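Local coordinates for thioredoxin-like protein (Bacteroides caccae ATCC 43185, PDB 4YOD) that is of unknown function but joins a helical domain to a thioredoxin fold with a CxxC pair and so is probably a thiol-disulfide oxidoreductase, at residues K13-P18 with D40-A45; I55-W60 with A100-Y105; E77-T82 with Y117-E122. All blocks are in the same frame, centred on the assembly; numbering follows the deposited sequence.

Contact 1 of 3, residues K13-P18 with D40-A45; sequences KTFTLP and DNVNFA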
# COMPACT_ATOMS: atom_id res chain seq x y z
N LYS A 13 25.13 7.76 -24.11
CA LYS A 13 23.70 7.43 -23.98
C LYS A 13 22.97 8.47 -23.11
O LYS A 13 23.62 9.28 -22.44
CB LYS A 13 23.53 6.04 -23.35
CG LYS A 13 23.94 4.86 -24.22
CD LYS A 13 23.84 3.58 -23.42
CE LYS A 13 23.74 2.33 -24.26
NZ LYS A 13 22.82 1.34 -23.64
N THR A 14 21.62 8.43 -23.10
CA THR A 14 20.79 9.34 -22.30
C THR A 14 20.87 8.92 -20.82
O THR A 14 21.10 9.78 -19.98
CB THR A 14 19.34 9.38 -22.83
OG1 THR A 14 19.35 9.68 -24.22
CG2 THR A 14 18.48 10.42 -22.10
N PHE A 15 20.71 7.61 -20.53
CA PHE A 15 20.77 7.02 -19.18
C PHE A 15 21.73 5.84 -19.16
O PHE A 15 21.64 4.95 -20.01
CB PHE A 15 19.37 6.57 -18.68
CG PHE A 15 19.38 5.81 -17.38
CD1 PHE A 15 19.50 6.47 -16.16
CD2 PHE A 15 19.30 4.42 -17.36
CE1 PHE A 15 19.56 5.77 -14.96
CE2 PHE A 15 19.36 3.71 -16.16
CZ PHE A 15 19.49 4.39 -14.97
N THR A 16 22.66 5.83 -18.19
CA THR A 16 23.66 4.78 -18.05
C THR A 16 23.67 4.23 -16.62
O THR A 16 23.69 4.99 -15.65
CB THR A 16 25.06 5.31 -18.47
OG1 THR A 16 24.99 5.83 -19.80
CG2 THR A 16 26.15 4.24 -18.40
N LEU A 17 23.67 2.91 -16.51
CA LEU A 17 23.75 2.18 -15.25
C LEU A 17 25.22 2.06 -14.82
O LEU A 17 26.10 1.97 -15.68
CB LEU A 17 23.13 0.78 -15.40
CG LEU A 17 21.63 0.66 -15.19
CD1 LEU A 17 21.10 -0.61 -15.78
CD2 LEU A 17 21.28 0.71 -13.72
N PRO A 18 25.52 2.02 -13.49
CA PRO A 18 26.91 1.83 -13.07
C PRO A 18 27.33 0.37 -13.28
O PRO A 18 26.49 -0.53 -13.21
CB PRO A 18 26.88 2.21 -11.59
CG PRO A 18 25.51 1.83 -11.16
CD PRO A 18 24.61 2.08 -12.33
N ASP A 40 23.87 7.30 -9.99
CA ASP A 40 25.20 7.92 -9.98
C ASP A 40 25.56 8.69 -11.26
O ASP A 40 26.27 9.70 -11.17
CB ASP A 40 26.28 6.85 -9.75
CG ASP A 40 26.49 6.43 -8.30
OD1 ASP A 40 25.63 6.76 -7.45
OD2 ASP A 40 27.52 5.77 -8.02
N ASN A 41 25.10 8.23 -12.45
CA ASN A 41 25.46 8.85 -13.73
C ASN A 41 24.38 9.80 -14.25
O ASN A 41 24.43 10.21 -15.41
CB ASN A 41 25.78 7.77 -14.76
CG ASN A 41 26.99 6.98 -14.37
OD1 ASN A 41 27.81 7.40 -13.54
ND2 ASN A 41 27.13 5.81 -14.93
N VAL A 42 23.48 10.21 -13.38
CA VAL A 42 22.39 11.12 -13.72
C VAL A 42 22.67 12.52 -13.13
O VAL A 42 23.16 12.64 -12.00
CB VAL A 42 21.04 10.51 -13.22
CG1 VAL A 42 19.88 11.51 -13.30
CG2 VAL A 42 20.70 9.24 -14.00
N ASN A 43 22.38 13.57 -13.92
CA ASN A 43 22.49 14.98 -13.52
C ASN A 43 21.08 15.46 -13.24
O ASN A 43 20.33 15.71 -14.19
CB ASN A 43 23.16 15.82 -14.65
CG ASN A 43 23.25 17.31 -14.34
OD1 ASN A 43 22.91 17.77 -13.24
ND2 ASN A 43 23.74 18.10 -15.30
N PHE A 44 20.70 15.56 -11.94
CA PHE A 44 19.35 15.98 -11.59
C PHE A 44 19.10 17.50 -11.79
O PHE A 44 17.97 17.95 -11.63
CB PHE A 44 18.99 15.56 -10.18
CG PHE A 44 18.71 14.08 -10.05
CD1 PHE A 44 17.71 13.48 -10.81
CD2 PHE A 44 19.44 13.30 -9.16
CE1 PHE A 44 17.43 12.11 -10.67
CE2 PHE A 44 19.15 11.94 -9.02
CZ PHE A 44 18.15 11.35 -9.78
N ALA A 45 20.11 18.26 -12.20
CA ALA A 45 19.97 19.68 -12.52
C ALA A 45 19.80 19.88 -14.05
O ALA A 45 19.67 21.02 -14.50
CB ALA A 45 21.17 20.44 -12.01
O HOH W 1 22.96 8.87 -17.29
O HOH W 2 23.21 6.14 -13.19
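Between T16 and N41 two loop segments are joined through water, with no direct hydrogen bond from one to the other. Water 1 donates to N41 O at 2.7 Å, accepts from T16 N at 3.2 Å and reaches T14 O weakly. Water 2 donates to T16 O at 2.8 Å and accepts from N41 N at 2.9 Å, so both backbone polar groups of T16 reach N41 through a water. The N41 side chain lies against the same strip of backbone: its CB is 3.6 Å from T16 O, and its ND2 lies 3.9 Å from the methyl CG2 of T16, a packing contact. The two loops stand before and after helix 27-37, at an outer end of the helical domain, where L17 touches L34 and P18 touches H37 of that helix. The one apolar touch is at the rim of the F15 ring. V42 CG2 comes near the ring plane, 3.7 Å from F15 CD1, while the other methyl, CG1, anti to the backbone N (chi1 170°), rests over a face of F44. F15 also packs on I55 and A59 of helix 53-66. Beyond V42, N43 OD1 accepts from A45 N at 3.0 Å, closing an Asx turn.

Contact 2 of 3, residues I55-W60 with A100-Y105; sequences ITEQAW and ADKYLY
Helices 53-66 and 90-105 pack side by side in the all-helical N-terminal domain, E57 and W60 of the first reaching K102, Y103, A100 and L104 of the second. The short segments run in roughly the same direction, crossing at -32° with their axes 11.5 Å apart, a spacing wide enough to be bridged by long side chains. E57 and W60, three residues apart, lie on one face of their helix, and each has CG anti to the backbone N, which carries both groups out across the gap. The indole fills the inner part. Its CZ2 packs on A100 CB at 3.7 Å and on L104 CD1 at 4.2 Å, and its NE1 side lies close to the A100 backbone. The W60 edge at CD1 meets CD2 of Y103 at 3.9 Å; the two side chains run past one another in opposing senses, their ring planes 48° apart and so neither stacked nor edge-to-face. I96 and L99 of helix 90-105 and W39 also pack on W60, making it part of the domain core. Toward the outside the chemistry turns polar. The extended K102 chain passes with its CG over one face of the Y103 ring, and the K102 side chain meets that of E57 at about a right angle. Carboxylate and phenol planes are likewise steeply turned, 73° apart, and E57 OE2 sits at the edge of the Y103 ring, in its plane. That oxygen takes two donors from consecutive residues: K102 NZ on its syn lone pair, in a salt bridge of 2.8 Å, and Y103 OH on the anti side, slightly out of the carboxylate plane, at 2.6 Å.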
# COMPACT_ATOMS: atom_id res chain seq x y z
N ILE A 55 12.45 7.92 -21.55
CA ILE A 55 13.67 7.29 -21.03
C ILE A 55 13.74 7.41 -19.49
O ILE A 55 13.97 6.41 -18.80
CB ILE A 55 14.93 7.87 -21.71
CG1 ILE A 55 14.98 7.42 -23.20
CG2 ILE A 55 16.20 7.41 -20.95
CD1 ILE A 55 16.06 8.08 -24.09
N THR A 56 13.55 8.63 -18.96
CA THR A 56 13.59 8.89 -17.53
C THR A 56 12.52 8.08 -16.77
O THR A 56 12.83 7.53 -15.71
CB THR A 56 13.45 10.40 -17.26
OG1 THR A 56 14.31 11.09 -18.16
CG2 THR A 56 13.80 10.77 -15.82
N GLU A 57 11.27 8.02 -17.29
CA GLU A 57 10.22 7.29 -16.57
C GLU A 57 10.52 5.77 -16.55
O GLU A 57 10.30 5.13 -15.52
CB GLU A 57 8.83 7.59 -17.18
CG GLU A 57 7.66 6.91 -16.48
CD GLU A 57 6.31 7.46 -16.89
OE1 GLU A 57 6.26 8.44 -17.67
OE2 GLU A 57 5.28 6.91 -16.43
N GLN A 58 11.06 5.22 -17.65
CA GLN A 58 11.39 3.79 -17.68
C GLN A 58 12.53 3.49 -16.70
O GLN A 58 12.50 2.45 -16.04
CB GLN A 58 11.72 3.31 -19.10
CG GLN A 58 11.87 1.78 -19.23
CD GLN A 58 10.75 0.99 -18.58
OE1 GLN A 58 9.56 1.28 -18.76
NE2 GLN A 58 11.12 -0.03 -17.83
N ALA A 59 13.49 4.43 -16.54
CA ALA A 59 14.57 4.34 -15.55
C ALA A 59 13.99 4.30 -14.12
O ALA A 59 14.42 3.48 -13.31
CB ALA A 59 15.53 5.51 -15.69
N TRP A 60 12.95 5.13 -13.86
CA TRP A 60 12.26 5.17 -12.56
C TRP A 60 11.54 3.82 -12.29
O TRP A 60 11.63 3.31 -11.19
CB TRP A 60 11.28 6.34 -12.45
CG TRP A 60 10.54 6.35 -11.13
CD1 TRP A 60 9.29 5.86 -10.89
CD2 TRP A 60 11.08 6.74 -9.86
NE1 TRP A 60 8.99 5.98 -9.54
CE2 TRP A 60 10.07 6.51 -8.89
CE3 TRP A 60 12.30 7.31 -9.44
CZ2 TRP A 60 10.25 6.83 -7.53
CZ3 TRP A 60 12.48 7.62 -8.11
CH2 TRP A 60 11.46 7.38 -7.16
N ALA A 100 6.89 8.97 -8.36
CA ALA A 100 6.78 8.17 -7.12
C ALA A 100 5.32 7.98 -6.74
O ALA A 100 4.93 6.87 -6.40
CB ALA A 100 7.54 8.84 -5.99
N ASP A 101 4.48 9.02 -6.89
CA ASP A 101 3.03 8.94 -6.63
C ASP A 101 2.40 7.96 -7.66
O ASP A 101 1.83 6.93 -7.26
CB ASP A 101 2.41 10.36 -6.72
CG ASP A 101 0.90 10.49 -6.57
OD1 ASP A 101 0.23 9.48 -6.28
OD2 ASP A 101 0.39 11.63 -6.66
N LYS A 102 2.60 8.23 -8.97
CA LYS A 102 2.06 7.42 -10.06
C LYS A 102 2.33 5.91 -9.90
O LYS A 102 1.44 5.11 -10.17
CB LYS A 102 2.65 7.90 -11.41
CG LYS A 102 2.08 7.20 -12.64
CD LYS A 102 2.61 7.83 -13.91
CE LYS A 102 2.14 7.10 -15.15
NZ LYS A 102 2.64 7.76 -16.39
N TYR A 103 3.54 5.51 -9.48
CA TYR A 103 3.86 4.09 -9.40
C TYR A 103 3.76 3.48 -8.01
O TYR A 103 3.40 2.31 -7.90
CB TYR A 103 5.25 3.84 -9.99
CG TYR A 103 5.24 4.00 -11.49
CD1 TYR A 103 4.73 3.00 -12.32
CD2 TYR A 103 5.65 5.20 -12.09
CE1 TYR A 103 4.65 3.17 -13.70
CE2 TYR A 103 5.59 5.37 -13.47
CZ TYR A 103 5.07 4.36 -14.27
OH TYR A 103 4.99 4.50 -15.63
N LEU A 104 4.11 4.22 -6.95
CA LEU A 104 4.14 3.65 -5.61
C LEU A 104 2.92 3.97 -4.77
O LEU A 104 2.71 3.27 -3.77
CB LEU A 104 5.41 4.08 -4.84
CG LEU A 104 6.76 3.83 -5.52
CD1 LEU A 104 7.86 4.65 -4.83
CD2 LEU A 104 7.09 2.34 -5.58
N TYR A 105 2.12 4.98 -5.13
CA TYR A 105 0.94 5.34 -4.31
C TYR A 105 -0.40 5.02 -4.97
O TYR A 105 -1.30 4.52 -4.29
CB TYR A 105 0.95 6.86 -3.95
CG TYR A 105 -0.01 7.25 -2.84
CD1 TYR A 105 0.15 6.77 -1.54
CD2 TYR A 105 -1.05 8.15 -3.07
CE1 TYR A 105 -0.67 7.20 -0.50
CE2 TYR A 105 -1.92 8.54 -2.05
CZ TYR A 105 -1.71 8.08 -0.76
OH TYR A 105 -2.53 8.48 0.28

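Contact 3 of 3, residues E77-T82 with Y117-E122; sequences EAIRKT and YIPVLE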
# COMPACT_ATOMS: atom_id res chain seq x y z
N GLU A 77 16.33 3.80 2.72
CA GLU A 77 17.48 4.71 2.79
C GLU A 77 17.86 5.22 1.38
O GLU A 77 18.11 6.42 1.20
CB GLU A 77 18.68 4.02 3.45
CG GLU A 77 19.91 4.90 3.60
CD GLU A 77 21.07 4.24 4.31
OE1 GLU A 77 21.09 4.26 5.56
OE2 GLU A 77 21.98 3.72 3.62
N ALA A 78 17.89 4.31 0.38
CA ALA A 78 18.24 4.67 -0.99
C ALA A 78 17.20 5.60 -1.63
O ALA A 78 17.58 6.58 -2.27
CB ALA A 78 18.41 3.42 -1.83
N ILE A 79 15.89 5.28 -1.46
CA ILE A 79 14.78 6.10 -1.97
C ILE A 79 14.90 7.54 -1.41
O ILE A 79 14.85 8.50 -2.17
CB ILE A 79 13.40 5.49 -1.60
CG1 ILE A 79 13.16 4.17 -2.33
CG2 ILE A 79 12.27 6.48 -1.93
CD1 ILE A 79 12.16 3.26 -1.56
N ARG A 80 15.09 7.67 -0.09
CA ARG A 80 15.26 8.97 0.58
C ARG A 80 16.44 9.76 -0.04
O ARG A 80 16.26 10.93 -0.41
CB ARG A 80 15.44 8.80 2.10
CG ARG A 80 15.70 10.11 2.85
CD ARG A 80 14.51 11.05 2.78
NE ARG A 80 14.80 12.38 3.30
CZ ARG A 80 14.40 12.82 4.49
NH1 ARG A 80 13.71 12.03 5.30
NH2 ARG A 80 14.67 14.06 4.87
N LYS A 81 17.63 9.13 -0.16
CA LYS A 81 18.81 9.78 -0.76
C LYS A 81 18.54 10.26 -2.19
O LYS A 81 18.97 11.35 -2.55
CB LYS A 81 20.04 8.86 -0.77
CG LYS A 81 20.73 8.74 0.57
CD LYS A 81 21.92 7.79 0.47
CE LYS A 81 22.40 7.33 1.83
NZ LYS A 81 23.04 8.42 2.60
N THR A 82 17.82 9.45 -3.00
CA THR A 82 17.50 9.78 -4.41
C THR A 82 16.62 11.04 -4.46
O THR A 82 16.96 11.97 -5.18
CB THR A 82 16.87 8.58 -5.12
OG1 THR A 82 17.85 7.54 -5.12
CG2 THR A 82 16.43 8.89 -6.54
N TYR A 117 6.80 4.36 -0.65
CA TYR A 117 6.31 5.72 -0.80
C TYR A 117 6.53 6.58 0.46
O TYR A 117 6.79 7.78 0.33
CB TYR A 117 4.83 5.72 -1.22
CG TYR A 117 4.35 7.07 -1.68
CD1 TYR A 117 4.98 7.74 -2.73
CD2 TYR A 117 3.26 7.68 -1.07
CE1 TYR A 117 4.55 9.00 -3.14
CE2 TYR A 117 2.78 8.90 -1.52
CZ TYR A 117 3.42 9.56 -2.56
OH TYR A 117 2.97 10.81 -2.91
N ILE A 118 6.45 5.99 1.68
CA ILE A 118 6.66 6.71 2.96
C ILE A 118 8.03 7.49 2.96
O ILE A 118 7.95 8.70 3.19
CB ILE A 118 6.48 5.79 4.18
CG1 ILE A 118 4.95 5.55 4.42
CG2 ILE A 118 7.16 6.35 5.45
CD1 ILE A 118 4.62 4.29 5.27
N PRO A 119 9.23 6.91 2.62
CA PRO A 119 10.45 7.76 2.55
C PRO A 119 10.36 8.90 1.51
O PRO A 119 10.95 9.95 1.75
CB PRO A 119 11.58 6.77 2.20
CG PRO A 119 10.91 5.55 1.69
CD PRO A 119 9.56 5.49 2.36
N VAL A 120 9.60 8.73 0.40
CA VAL A 120 9.38 9.84 -0.56
C VAL A 120 8.63 11.00 0.16
O VAL A 120 9.04 12.14 0.04
CB VAL A 120 8.62 9.43 -1.85
CG1 VAL A 120 8.49 10.61 -2.81
CG2 VAL A 120 9.29 8.24 -2.55
N LEU A 121 7.55 10.67 0.91
CA LEU A 121 6.73 11.64 1.64
C LEU A 121 7.53 12.34 2.70
O LEU A 121 7.35 13.55 2.89
CB LEU A 121 5.51 10.95 2.29
CG LEU A 121 4.44 10.44 1.33
CD1 LEU A 121 3.41 9.61 2.07
CD2 LEU A 121 3.79 11.59 0.54
N GLU A 122 8.44 11.59 3.39
CA GLU A 122 9.33 12.13 4.43
C GLU A 122 10.31 13.13 3.80
O GLU A 122 10.56 14.21 4.37
CB GLU A 122 10.07 10.98 5.14
CG GLU A 122 9.17 10.14 6.06
CD GLU A 122 9.80 8.92 6.73
OE1 GLU A 122 10.77 8.36 6.17
OE2 GLU A 122 9.29 8.50 7.79
O HOH W 3 13.16 9.14 5.05
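Water 3 donates to E122 OE1 at 2.8 Å and accepts from R80 NH1 at 3.0 Å, a water bridge between the two side chains. The guanidinium and carboxylate do not touch: R80 NH1 and E122 OE1 stay 4.8 Å apart, and the water lies in the guanidinium plane, at its edge. R80 gets there by a bend. Its CG is anti to the backbone N, but the chain bends about the CB-CG bond (chi2 65°), carrying CD past P119 O and bringing the flat end beside E122. There one face of the guanidinium lies against the E122 backbone carbonyl, and R80 NH1 is 3.8 Å from E122 CB. Its NE is held separately, in a salt bridge with D84 one turn further along its own helix. A leucine in place of R80 would probably deprive D84 of this salt bridge and break the water link to E122. Deeper in, the contact is wholly apolar. I79 CG2, anti to the backbone N, meets V120 CG2 at 3.5 Å and the ring carbon CG of P119 at 4.0 Å. P119 lacks an N-H and marks a kink in its helix; its CA lies 5.3 Å from the CA of R80, a close approach of the two backbones. The segments 77-82 and 117-122 run in broadly the same direction, their axes 8.4 Å apart and crossing at -35°. I79 also touches F116 of helix 114-125. V120 and Y117 pack on helix 90-105, at A100 among others, while I118 and L121 turn to helix 132-146, so helix 114-125 packs against helices 72-85, 90-105 and 132-146.

All three contacts lie in the helical N-terminal domain. Contact 1 is a surface contact of two loops flanking helix 27-37, joined by waters and light packing, with no direct hydrogen bond. Contacts 2 and 3 each pair a helix with the one two places further along the chain, at similar crossing angles; their segments alternate in sequence, and they touch where A100 packs on V120 and Y105 meets Y117. Contact 2 is wider spaced and partly buried, with direct ionic and phenol bonds at its outer edge. Contact 3 is closer and buried, its apolar centre flanked by a water-mediated pair of charges. Contact 1 joins contact 2 through F15 on I55 and A59, but does not touch contact 3.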